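Local atomic coordinates of YaeQ family protein (Pseudomonas syringae pv. tomato, PDB entry 2OT9), a protein that is of unknown function but belongs to the YaeQ family of the PD-(D/E)XK nuclease-like clan. Residues L45-A48 with Q54-F57; T41-A46 with P67-K72; E156-V161 with Q167-L172. One frame throughout, in Å; residues are numbered along the deposited sequence.

Contact 1: L45-A48 with Q54-F57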
ATOM      1  N   LEU A  45       3.647   2.945   2.281  1.00 22.87           N
ATOM      2  CA  LEU A  45       4.095   1.696   2.913  1.00 23.26           C
ATOM      3  C   LEU A  45       4.009   0.545   1.911  1.00 22.85           C
ATOM      4  O   LEU A  45       4.916  -0.268   1.831  1.00 22.13           O
ATOM      5  CB  LEU A  45       3.222   1.364   4.131  1.00 23.19           C
ATOM      6  CG  LEU A  45       3.462   2.192   5.395  1.00 25.34           C
ATOM      7  CD1 LEU A  45       2.363   1.894   6.430  1.00 26.84           C
ATOM      8  CD2 LEU A  45       4.856   1.915   5.957  1.00 26.92           C
ATOM      9  N   ALA A  46       2.904   0.472   1.159  1.00 22.03           N
ATOM     10  CA  ALA A  46       2.736  -0.587   0.139  1.00 22.82           C
ATOM     11  C   ALA A  46       3.840  -0.517  -0.922  1.00 22.61           C
ATOM     12  O   ALA A  46       4.361  -1.537  -1.367  1.00 22.86           O
ATOM     13  CB  ALA A  46       1.342  -0.464  -0.545  1.00 21.59           C
ATOM     14  N   TYR A  47       4.153   0.697  -1.356  1.00 22.99           N
ATOM     15  CA  TYR A  47       5.225   0.921  -2.323  1.00 23.45           C
ATOM     16  C   TYR A  47       6.554   0.329  -1.841  1.00 23.91           C
ATOM     17  O   TYR A  47       7.237  -0.362  -2.608  1.00 24.06           O
ATOM     18  CB  TYR A  47       5.386   2.427  -2.626  1.00 23.78           C
ATOM     19  CG  TYR A  47       6.364   2.692  -3.754  1.00 22.73           C
ATOM     20  CD1 TYR A  47       5.988   2.509  -5.083  1.00 21.96           C
ATOM     21  CD2 TYR A  47       7.671   3.092  -3.483  1.00 22.95           C
ATOM     22  CE1 TYR A  47       6.882   2.718  -6.115  1.00 23.89           C
ATOM     23  CE2 TYR A  47       8.579   3.311  -4.505  1.00 24.24           C
ATOM     24  CZ  TYR A  47       8.178   3.122  -5.819  1.00 24.58           C
ATOM     25  OH  TYR A  47       9.067   3.331  -6.837  1.00 26.59           O
ATOM     26  N   ALA A  48       6.935   0.629  -0.586  1.00 23.61           N
ATOM     27  CA  ALA A  48       8.176   0.109  -0.008  1.00 23.25           C
ATOM     28  C   ALA A  48       8.095  -1.418   0.155  1.00 22.89           C
ATOM     29  O   ALA A  48       9.047  -2.148  -0.174  1.00 22.88           O
ATOM     30  CB  ALA A  48       8.469   0.781   1.340  1.00 23.37           C
ATOM     31  N   GLN A  54       9.110  -1.683 -11.673  1.00 27.09           N
ATOM     32  CA  GLN A  54       7.897  -1.604 -12.496  1.00 26.90           C
ATOM     33  C   GLN A  54       6.637  -1.262 -11.715  1.00 26.41           C
ATOM     34  O   GLN A  54       5.555  -1.145 -12.311  1.00 26.76           O
ATOM     35  CB  GLN A  54       7.670  -2.900 -13.270  1.00 27.27           C
ATOM     36  CG  GLN A  54       8.447  -2.990 -14.579  1.00 30.77           C
ATOM     37  CD  GLN A  54       9.902  -3.323 -14.383  0.80 35.82           C
ATOM     38  OE1 GLN A  54      10.780  -2.680 -14.971  0.80 39.08           O
ATOM     39  NE2 GLN A  54      10.179  -4.341 -13.565  0.80 37.66           N
ATOM     40  N   LEU A  55       6.762  -1.132 -10.397  1.00 24.57           N
ATOM     41  CA  LEU A  55       5.635  -0.730  -9.569  1.00 24.06           C
ATOM     42  C   LEU A  55       5.362   0.773  -9.740  1.00 24.03           C
ATOM     43  O   LEU A  55       6.279   1.586  -9.657  1.00 24.90           O
ATOM     44  CB  LEU A  55       5.931  -1.066  -8.101  1.00 23.46           C
ATOM     45  CG  LEU A  55       4.829  -0.858  -7.064  1.00 22.42           C
ATOM     46  CD1 LEU A  55       3.602  -1.750  -7.358  1.00 22.13           C
ATOM     47  CD2 LEU A  55       5.387  -1.138  -5.681  1.00 22.15           C
ATOM     48  N   ALA A  56       4.106   1.136  -9.978  1.00 24.78           N
ATOM     49  CA  ALA A  56       3.715   2.533 -10.131  1.00 25.09           C
ATOM     50  C   ALA A  56       2.487   2.840  -9.291  1.00 25.65           C
ATOM     51  O   ALA A  56       1.661   1.951  -9.040  1.00 25.20           O
ATOM     52  CB  ALA A  56       3.440   2.849 -11.596  1.00 25.40           C
ATOM     53  N   PHE A  57       2.355   4.097  -8.863  1.00 25.80           N
ATOM     54  CA  PHE A  57       1.105   4.540  -8.231  1.00 26.77           C
ATOM     55  C   PHE A  57       0.017   4.689  -9.284  1.00 27.77           C
ATOM     56  O   PHE A  57       0.264   5.210 -10.368  1.00 27.35           O
ATOM     57  CB  PHE A  57       1.296   5.850  -7.445  1.00 26.13           C
ATOM     58  CG  PHE A  57       2.191   5.706  -6.240  1.00 27.69           C
ATOM     59  CD1 PHE A  57       1.696   5.213  -5.045  1.00 26.88           C
ATOM     60  CD2 PHE A  57       3.541   6.042  -6.317  1.00 28.69           C
ATOM     61  CE1 PHE A  57       2.537   5.072  -3.930  1.00 27.60           C
ATOM     62  CE2 PHE A  57       4.385   5.896  -5.219  1.00 28.94           C
ATOM     63  CZ  PHE A  57       3.880   5.420  -4.019  1.00 27.38           C
TER
HETATM   64  O   HOH W   1       8.810   1.771  -8.949  1.00 24.98           O
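Phe57 lays the far end of its ring over one face of the Tyr47 ring, with CZ 3.6 Å from Tyr47 CB and CE2 3.7 Å from Tyr47 CD1. The planes are only 20° from parallel, but this aromatic pair, with centroids 5.0 Å apart, is slid so far that the rings barely overlap. Tyr47 swings CG anti to its backbone N (chi1 -173°), which carries the ring off helix 37-49 toward strand 55-57. Phe57 instead has CG anti to the carbonyl carbon (chi1 -67°), and reaches back to the base of the tyrosine. Leu55 comes from the same strand with a single methyl: CD2 lies 3.7 Å from Tyr47 CD1 and also brushes the Tyr47 carbonyl oxygen, the two side chains running past one another head to foot. At the phenol end the link is polar. One water sits 2.6 Å from Tyr47 OH and 2.6 Å from Leu55 O, to which it probably donates, bridging the hydroxyl and the strand backbone. Val25 and Gln27 of strand 21-31, and Phe10 and Leu12 of strand 6-16, also pack on the tyrosine. The arrangement is helix-on-sheet packing of an alpha/beta fold, in which helix 37-49 lies against strand 55-57, an outermost strand of the mixed sheet, with Tyr47 as the residue in between.

Contact 2: T41-A46 with P67-K72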
ATOM      1  N   THR A  41      -0.275   7.605   3.185  1.00 20.65           N
ATOM      2  CA  THR A  41       0.774   6.918   3.932  1.00 20.90           C
ATOM      3  C   THR A  41       0.707   5.400   3.774  1.00 21.19           C
ATOM      4  O   THR A  41       1.737   4.746   3.634  1.00 20.86           O
ATOM      5  CB  THR A  41       0.743   7.342   5.408  1.00 20.91           C
ATOM      6  OG1 THR A  41       0.975   8.764   5.462  1.00 21.72           O
ATOM      7  CG2 THR A  41       1.798   6.596   6.223  1.00 21.26           C
ATOM      8  N   VAL A  42      -0.503   4.844   3.775  1.00 21.55           N
ATOM      9  CA  VAL A  42      -0.654   3.411   3.509  1.00 20.99           C
ATOM     10  C   VAL A  42      -0.156   3.065   2.089  1.00 21.76           C
ATOM     11  O   VAL A  42       0.528   2.050   1.904  1.00 22.01           O
ATOM     12  CB  VAL A  42      -2.101   2.918   3.739  1.00 20.57           C
ATOM     13  CG1 VAL A  42      -2.181   1.409   3.522  1.00 21.03           C
ATOM     14  CG2 VAL A  42      -2.538   3.217   5.201  1.00 19.82           C
ATOM     15  N   ARG A  43      -0.475   3.901   1.102  1.00 21.71           N
ATOM     16  CA  ARG A  43       0.073   3.701  -0.257  1.00 22.42           C
ATOM     17  C   ARG A  43       1.611   3.720  -0.281  1.00 21.87           C
ATOM     18  O   ARG A  43       2.233   2.935  -1.005  1.00 21.01           O
ATOM     19  CB  ARG A  43      -0.467   4.756  -1.226  1.00 22.56           C
ATOM     20  CG  ARG A  43      -1.943   4.580  -1.538  1.00 25.01           C
ATOM     21  CD  ARG A  43      -2.263   5.063  -2.955  1.00 28.94           C
ATOM     22  NE  ARG A  43      -2.071   6.502  -3.113  1.00 29.45           N
ATOM     23  CZ  ARG A  43      -2.021   7.132  -4.285  1.00 34.18           C
ATOM     24  NH1 ARG A  43      -1.852   8.459  -4.315  1.00 34.68           N
ATOM     25  NH2 ARG A  43      -2.137   6.444  -5.427  1.00 34.10           N
ATOM     26  N   LEU A  44       2.217   4.626   0.489  1.00 22.34           N
ATOM     27  CA  LEU A  44       3.693   4.692   0.576  1.00 22.77           C
ATOM     28  C   LEU A  44       4.299   3.447   1.233  1.00 23.20           C
ATOM     29  O   LEU A  44       5.356   2.947   0.801  1.00 22.95           O
ATOM     30  CB  LEU A  44       4.160   5.943   1.342  1.00 23.56           C
ATOM     31  CG  LEU A  44       3.675   7.309   0.859  1.00 23.20           C
ATOM     32  CD1 LEU A  44       4.302   8.427   1.720  1.00 24.23           C
ATOM     33  CD2 LEU A  44       3.961   7.524  -0.599  1.00 24.37           C
ATOM     34  N   LEU A  45       3.647   2.945   2.281  1.00 22.87           N
ATOM     35  CA  LEU A  45       4.095   1.696   2.913  1.00 23.26           C
ATOM     36  C   LEU A  45       4.009   0.545   1.911  1.00 22.85           C
ATOM     37  O   LEU A  45       4.916  -0.268   1.831  1.00 22.13           O
ATOM     38  CB  LEU A  45       3.222   1.364   4.131  1.00 23.19           C
ATOM     39  CG  LEU A  45       3.462   2.192   5.395  1.00 25.34           C
ATOM     40  CD1 LEU A  45       2.363   1.894   6.430  1.00 26.84           C
ATOM     41  CD2 LEU A  45       4.856   1.915   5.957  1.00 26.92           C
ATOM     42  N   ALA A  46       2.904   0.472   1.159  1.00 22.03           N
ATOM     43  CA  ALA A  46       2.736  -0.587   0.139  1.00 22.82           C
ATOM     44  C   ALA A  46       3.840  -0.517  -0.922  1.00 22.61           C
ATOM     45  O   ALA A  46       4.361  -1.537  -1.367  1.00 22.86           O
ATOM     46  CB  ALA A  46       1.342  -0.464  -0.545  1.00 21.59           C
ATOM     47  N   PRO A  67      -6.096   0.772  -9.513  1.00 24.23           N
ATOM     48  CA  PRO A  67      -5.789   0.489  -8.111  1.00 23.54           C
ATOM     49  C   PRO A  67      -5.000   1.631  -7.477  1.00 23.56           C
ATOM     50  O   PRO A  67      -4.619   2.577  -8.170  1.00 23.54           O
ATOM     51  CB  PRO A  67      -4.901  -0.745  -8.199  1.00 24.18           C
ATOM     52  CG  PRO A  67      -4.194  -0.592  -9.532  1.00 23.54           C
ATOM     53  CD  PRO A  67      -5.120   0.165 -10.437  1.00 24.16           C
ATOM     54  N   ALA A  68      -4.719   1.507  -6.183  1.00 22.43           N
ATOM     55  CA  ALA A  68      -3.814   2.394  -5.473  1.00 21.76           C
ATOM     56  C   ALA A  68      -2.395   2.254  -6.024  1.00 21.77           C
ATOM     57  O   ALA A  68      -1.708   3.257  -6.252  1.00 21.46           O
ATOM     58  CB  ALA A  68      -3.852   2.077  -3.990  1.00 21.87           C
ATOM     59  N   LEU A  69      -1.974   1.008  -6.269  1.00 21.11           N
ATOM     60  CA  LEU A  69      -0.689   0.745  -6.925  1.00 21.63           C
ATOM     61  C   LEU A  69      -0.789  -0.478  -7.839  1.00 21.60           C
ATOM     62  O   LEU A  69      -1.601  -1.393  -7.605  1.00 21.65           O
ATOM     63  CB  LEU A  69       0.428   0.511  -5.902  1.00 20.92           C
ATOM     64  CG  LEU A  69       0.718   1.468  -4.742  1.00 23.57           C
ATOM     65  CD1 LEU A  69      -0.190   1.180  -3.545  1.00 23.07           C
ATOM     66  CD2 LEU A  69       2.183   1.321  -4.317  1.00 21.88           C
ATOM     67  N   TRP A  70       0.042  -0.509  -8.877  1.00 21.66           N
ATOM     68  CA  TRP A  70       0.124  -1.700  -9.709  1.00 21.74           C
ATOM     69  C   TRP A  70       1.475  -1.890 -10.363  1.00 22.09           C
ATOM     70  O   TRP A  70       2.179  -0.930 -10.667  1.00 22.04           O
ATOM     71  CB  TRP A  70      -1.001  -1.805 -10.762  1.00 21.88           C
ATOM     72  CG  TRP A  70      -1.269  -0.591 -11.589  1.00 21.82           C
ATOM     73  CD1 TRP A  70      -0.550   0.574 -11.615  1.00 22.96           C
ATOM     74  CD2 TRP A  70      -2.334  -0.426 -12.543  1.00 22.39           C
ATOM     75  NE1 TRP A  70      -1.116   1.453 -12.512  1.00 22.59           N
ATOM     76  CE2 TRP A  70      -2.211   0.868 -13.088  1.00 21.61           C
ATOM     77  CE3 TRP A  70      -3.386  -1.243 -12.976  1.00 21.63           C
ATOM     78  CZ2 TRP A  70      -3.098   1.364 -14.051  1.00 23.29           C
ATOM     79  CZ3 TRP A  70      -4.272  -0.748 -13.939  1.00 23.74           C
ATOM     80  CH2 TRP A  70      -4.119   0.541 -14.463  1.00 23.11           C
ATOM     81  N   GLU A  71       1.835  -3.154 -10.537  1.00 22.50           N
ATOM     82  CA  GLU A  71       3.022  -3.524 -11.277  1.00 23.24           C
ATOM     83  C   GLU A  71       2.536  -4.154 -12.576  1.00 23.32           C
ATOM     84  O   GLU A  71       1.751  -5.109 -12.550  1.00 22.67           O
ATOM     85  CB  GLU A  71       3.833  -4.529 -10.462  1.00 23.93           C
ATOM     86  CG  GLU A  71       5.148  -4.979 -11.088  1.00 26.33           C
ATOM     87  CD  GLU A  71       5.768  -6.167 -10.362  1.00 29.46           C
ATOM     88  OE1 GLU A  71       5.449  -6.404  -9.181  1.00 32.53           O
ATOM     89  OE2 GLU A  71       6.589  -6.870 -10.973  1.00 30.79           O
ATOM     90  N   LYS A  72       2.980  -3.605 -13.703  1.00 23.16           N
ATOM     91  CA  LYS A  72       2.621  -4.140 -15.019  1.00 24.25           C
ATOM     92  C   LYS A  72       3.820  -4.701 -15.770  1.00 24.51           C
ATOM     93  O   LYS A  72       4.957  -4.264 -15.567  1.00 24.57           O
ATOM     94  CB  LYS A  72       1.971  -3.068 -15.880  1.00 24.08           C
ATOM     95  CG  LYS A  72       0.635  -2.588 -15.364  1.00 25.99           C
ATOM     96  CD  LYS A  72       0.066  -1.626 -16.376  1.00 28.34           C
ATOM     97  CE  LYS A  72      -1.201  -1.009 -15.901  1.00 30.25           C
ATOM     98  NZ  LYS A  72      -1.907  -0.446 -17.082  1.00 32.32           N
TER
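Arg43 sends CG anti to its carbonyl carbon (chi1 -70°) and then bends at chi2 and chi3, a course that runs its aliphatic part past Ala68 before the guanidinium turns to the Ala68 carbonyl. Leu69 makes the same first choice (chi1 -51°), which sets its two methyls against the helix backbone and Ala46. Along the arginine, CD rests 3.5 Å from Ala68 CB. Beyond it NH2 meets Ala68 O at 3.3 Å, the oxygen lying at the edge of the guanidinium, near its plane; with an N-H...O angle of 150° this is a weak hydrogen bond. The stronger grip on the group comes from elsewhere: Glu35 forms a salt bridge with NE, and Gly58 O takes a hydrogen bond from NH2, so the buried charge is probably balanced mainly by the glutamate. One turn on, Leu69 CD1 packs 3.7 Å from Ala46 CB, while its CD2 lies 3.7 Å from Arg43 O. Ala68 and Leu69 both face Ile82 in a classic beta bulge, and both direct their side chains at the helix. Helix 37-49 thus lies across the start of strand 69-72, which runs between strands 55-57 and 78-84; on its other flanks Leu44 and Leu45 pack on Trp150 of strand 147-155, and Thr41 and Val42 on Leu137 of helix 134-141.

Contact 3: E156-V161 with Q167-L172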
ATOM      1  N   GLU A 156      12.468  -9.649   8.860  1.00 26.91           N
ATOM      2  CA  GLU A 156      11.557 -10.669   9.392  1.00 27.91           C
ATOM      3  C   GLU A 156      10.080 -10.248   9.299  1.00 27.92           C
ATOM      4  O   GLU A 156       9.293 -10.465  10.234  1.00 28.62           O
ATOM      5  CB  GLU A 156      11.964 -11.048  10.828  1.00 28.19           C
ATOM      6  CG  GLU A 156      13.414 -11.552  10.923  1.00 30.99           C
ATOM      7  CD  GLU A 156      13.812 -12.070  12.302  0.80 34.65           C
ATOM      8  OE1 GLU A 156      12.967 -12.069  13.225  0.80 36.50           O
ATOM      9  OE2 GLU A 156      14.985 -12.492  12.458  0.80 36.31           O
ATOM     10  N   GLY A 157       9.713  -9.625   8.178  1.00 27.22           N
ATOM     11  CA  GLY A 157       8.327  -9.228   7.941  1.00 27.00           C
ATOM     12  C   GLY A 157       7.901  -7.918   8.592  1.00 26.81           C
ATOM     13  O   GLY A 157       6.796  -7.423   8.317  1.00 27.09           O
ATOM     14  N   THR A 158       8.759  -7.355   9.449  1.00 26.25           N
ATOM     15  CA  THR A 158       8.450  -6.086  10.120  1.00 25.87           C
ATOM     16  C   THR A 158       9.051  -4.935   9.350  1.00 25.84           C
ATOM     17  O   THR A 158      10.178  -5.026   8.875  1.00 25.38           O
ATOM     18  CB  THR A 158       8.964  -6.041  11.567  1.00 26.06           C
ATOM     19  OG1 THR A 158       8.450  -7.163  12.283  1.00 27.09           O
ATOM     20  CG2 THR A 158       8.530  -4.745  12.282  1.00 24.83           C
ATOM     21  N   VAL A 159       8.272  -3.865   9.222  1.00 25.75           N
ATOM     22  CA  VAL A 159       8.691  -2.667   8.524  1.00 25.94           C
ATOM     23  C   VAL A 159       9.083  -1.617   9.571  1.00 26.24           C
ATOM     24  O   VAL A 159       8.294  -1.288  10.468  1.00 26.74           O
ATOM     25  CB  VAL A 159       7.568  -2.172   7.565  1.00 26.29           C
ATOM     26  CG1 VAL A 159       8.008  -0.953   6.749  1.00 26.35           C
ATOM     27  CG2 VAL A 159       7.141  -3.293   6.618  1.00 26.58           C
ATOM     28  N   PHE A 160      10.312  -1.122   9.485  1.00 25.32           N
ATOM     29  CA  PHE A 160      10.760  -0.061  10.356  1.00 24.95           C
ATOM     30  C   PHE A 160      10.954   1.178   9.506  1.00 24.87           C
ATOM     31  O   PHE A 160      11.823   1.208   8.625  1.00 23.95           O
ATOM     32  CB  PHE A 160      12.090  -0.424  11.041  1.00 25.40           C
ATOM     33  CG  PHE A 160      12.020  -1.677  11.868  1.00 26.47           C
ATOM     34  CD1 PHE A 160      11.636  -1.621  13.200  1.00 26.52           C
ATOM     35  CD2 PHE A 160      12.331  -2.911  11.306  1.00 27.14           C
ATOM     36  CE1 PHE A 160      11.575  -2.790  13.980  1.00 27.76           C
ATOM     37  CE2 PHE A 160      12.271  -4.080  12.069  1.00 29.72           C
ATOM     38  CZ  PHE A 160      11.891  -4.013  13.412  1.00 28.35           C
ATOM     39  N   VAL A 161      10.153   2.202   9.782  1.00 24.18           N
ATOM     40  CA  VAL A 161      10.242   3.443   9.029  1.00 24.39           C
ATOM     41  C   VAL A 161      10.880   4.520   9.898  1.00 24.13           C
ATOM     42  O   VAL A 161      10.370   4.835  10.980  1.00 24.23           O
ATOM     43  CB  VAL A 161       8.841   3.919   8.568  1.00 24.46           C
ATOM     44  CG1 VAL A 161       8.946   5.240   7.777  1.00 25.18           C
ATOM     45  CG2 VAL A 161       8.122   2.838   7.771  1.00 25.79           C
ATOM     46  N   GLN A 167      12.170   6.462  14.594  1.00 26.56           N
ATOM     47  CA  GLN A 167      11.990   5.152  13.989  1.00 27.55           C
ATOM     48  C   GLN A 167      10.710   4.502  14.491  1.00 26.78           C
ATOM     49  O   GLN A 167      10.543   4.293  15.688  1.00 27.77           O
ATOM     50  CB  GLN A 167      13.183   4.224  14.271  1.00 27.90           C
ATOM     51  CG  GLN A 167      13.082   2.942  13.450  1.00 32.57           C
ATOM     52  CD  GLN A 167      14.327   2.084  13.496  1.00 37.69           C
ATOM     53  OE1 GLN A 167      15.127   2.093  12.557  1.00 40.71           O
ATOM     54  NE2 GLN A 167      14.484   1.315  14.570  1.00 38.00           N
ATOM     55  N   HIS A 168       9.831   4.148  13.565  1.00 26.05           N
ATOM     56  CA  HIS A 168       8.512   3.632  13.915  1.00 25.54           C
ATOM     57  C   HIS A 168       8.368   2.219  13.386  1.00 25.67           C
ATOM     58  O   HIS A 168       8.648   1.962  12.210  1.00 25.80           O
ATOM     59  CB  HIS A 168       7.435   4.536  13.299  1.00 25.47           C
ATOM     60  CG  HIS A 168       7.657   5.997  13.563  1.00 25.00           C
ATOM     61  ND1 HIS A 168       8.106   6.869  12.597  1.00 26.29           N
ATOM     62  CD2 HIS A 168       7.536   6.724  14.696  1.00 23.77           C
ATOM     63  CE1 HIS A 168       8.224   8.081  13.114  1.00 22.99           C
ATOM     64  NE2 HIS A 168       7.883   8.021  14.387  1.00 25.15           N
ATOM     65  N   GLU A 169       7.920   1.315  14.249  1.00 25.64           N
ATOM     66  CA  GLU A 169       7.801  -0.094  13.901  1.00 25.87           C
ATOM     67  C   GLU A 169       6.394  -0.396  13.390  1.00 25.37           C
ATOM     68  O   GLU A 169       5.411  -0.214  14.107  1.00 24.69           O
ATOM     69  CB  GLU A 169       8.151  -0.995  15.106  1.00 26.38           C
ATOM     70  CG  GLU A 169       7.863  -2.481  14.854  1.00 27.96           C
ATOM     71  CD  GLU A 169       8.532  -3.439  15.851  0.80 30.79           C
ATOM     72  OE1 GLU A 169       9.261  -2.988  16.760  0.80 31.60           O
ATOM     73  OE2 GLU A 169       8.318  -4.661  15.713  0.80 32.15           O
ATOM     74  N   VAL A 170       6.314  -0.846  12.144  1.00 25.11           N
ATOM     75  CA  VAL A 170       5.043  -1.207  11.524  1.00 25.37           C
ATOM     76  C   VAL A 170       4.931  -2.718  11.461  1.00 25.51           C
ATOM     77  O   VAL A 170       5.622  -3.366  10.681  1.00 25.89           O
ATOM     78  CB  VAL A 170       4.916  -0.604  10.100  1.00 25.39           C
ATOM     79  CG1 VAL A 170       3.587  -1.014   9.460  1.00 25.43           C
ATOM     80  CG2 VAL A 170       5.073   0.924  10.156  1.00 24.83           C
ATOM     81  N   GLN A 171       4.049  -3.269  12.285  1.00 25.68           N
ATOM     82  CA  GLN A 171       3.821  -4.701  12.315  1.00 27.05           C
ATOM     83  C   GLN A 171       2.482  -5.022  11.651  1.00 26.79           C
ATOM     84  O   GLN A 171       1.420  -4.719  12.194  1.00 26.67           O
ATOM     85  CB  GLN A 171       3.875  -5.223  13.758  1.00 27.68           C
ATOM     86  CG  GLN A 171       3.867  -6.744  13.843  1.00 31.31           C
ATOM     87  CD  GLN A 171       4.989  -7.375  13.021  0.85 33.71           C
ATOM     88  OE1 GLN A 171       6.164  -7.123  13.266  1.00 34.26           O
ATOM     89  NE2 GLN A 171       4.621  -8.191  12.034  1.00 36.30           N
ATOM     90  N   LEU A 172       2.537  -5.605  10.459  1.00 26.31           N
ATOM     91  CA  LEU A 172       1.314  -5.845   9.701  1.00 26.64           C
ATOM     92  C   LEU A 172       0.613  -7.051  10.283  1.00 26.44           C
ATOM     93  O   LEU A 172       1.260  -8.013  10.674  1.00 26.08           O
ATOM     94  CB  LEU A 172       1.639  -6.089   8.231  1.00 26.59           C
ATOM     95  CG  LEU A 172       2.378  -4.969   7.503  1.00 27.49           C
ATOM     96  CD1 LEU A 172       2.751  -5.474   6.119  1.00 28.32           C
ATOM     97  CD2 LEU A 172       1.549  -3.646   7.428  1.00 28.78           C
TER
HETATM   98  O   HOH W   2       5.066  -5.663   9.239  1.00 34.75           O
HETATM   99  O   HOH W   3      14.222   2.488   9.637  1.00 34.17           O
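Four backbone hydrogen bonds join Val159 to Val170 and Val161 to His168, the two hydrogen-bonded pairs of an antiparallel beta hairpin made by strands 158-163 and 166-174. The shortest runs from Val170 N to Val159 O at 2.6 Å; its return, Val159 N to Val170 O, is longer at 3.1 Å. Between them and the next pair lies the non-hydrogen-bonded pair Phe160 and Glu169. Where the strands leave the ladder, Thr158 OG1 donates a hydrogen bond to Gln171 OE1, the glutamine bending at chi2 (55°) to bring its amide across to the threonine; the modelled length of 2.5 Å is suspiciously short and its exact value doubtful. A water nearby donates to both Gly157 O and Val170 O and accepts from Leu172 N, carrying the pairing one step beyond the last direct bond. On the face of Phe160, the extended Glu169 chain runs alongside the ring, Glu169 OE1 3.6 Å from Phe160 CE1, the carboxylate turned 54° from the ring plane. Thr158 CG2 is placed over that ring toward its rim. The other face turns inward: Val159 touches Phe49 and Val161 touches Leu45, both of helix 37-49, and both valines pack on Val152 of strand 147-155. There the two strands also meet through their valines, Val159 CB lying 4.0 Å from Val170 CB and Val161 CG2 4.3 Å from Val170 CG2.

Along the chain, contacts 1 and 2 start from the same helix, 37-49, and share Leu45 and Ala46; contact 3 follows much later. The centres of contacts 1 and 2 are about 4 Å apart, because strands 55-57 and 69-72, consecutive in the chain, are also neighbours in the sheet, probably hydrogen-bonded from Ala56 N to Trp70 O at 2.9 Å. Contact 3 lies about 16 and 17 Å from their centres, in the hairpin part of the same mixed sheet. The helix bridges the gap, with Leu45 CD2 packed 3.8 Å from Val161 CG2. One helix therefore touches both the 55-57 and 69-72 end of the sheet and the hairpin, joining distant parts of the sheet through a shared core.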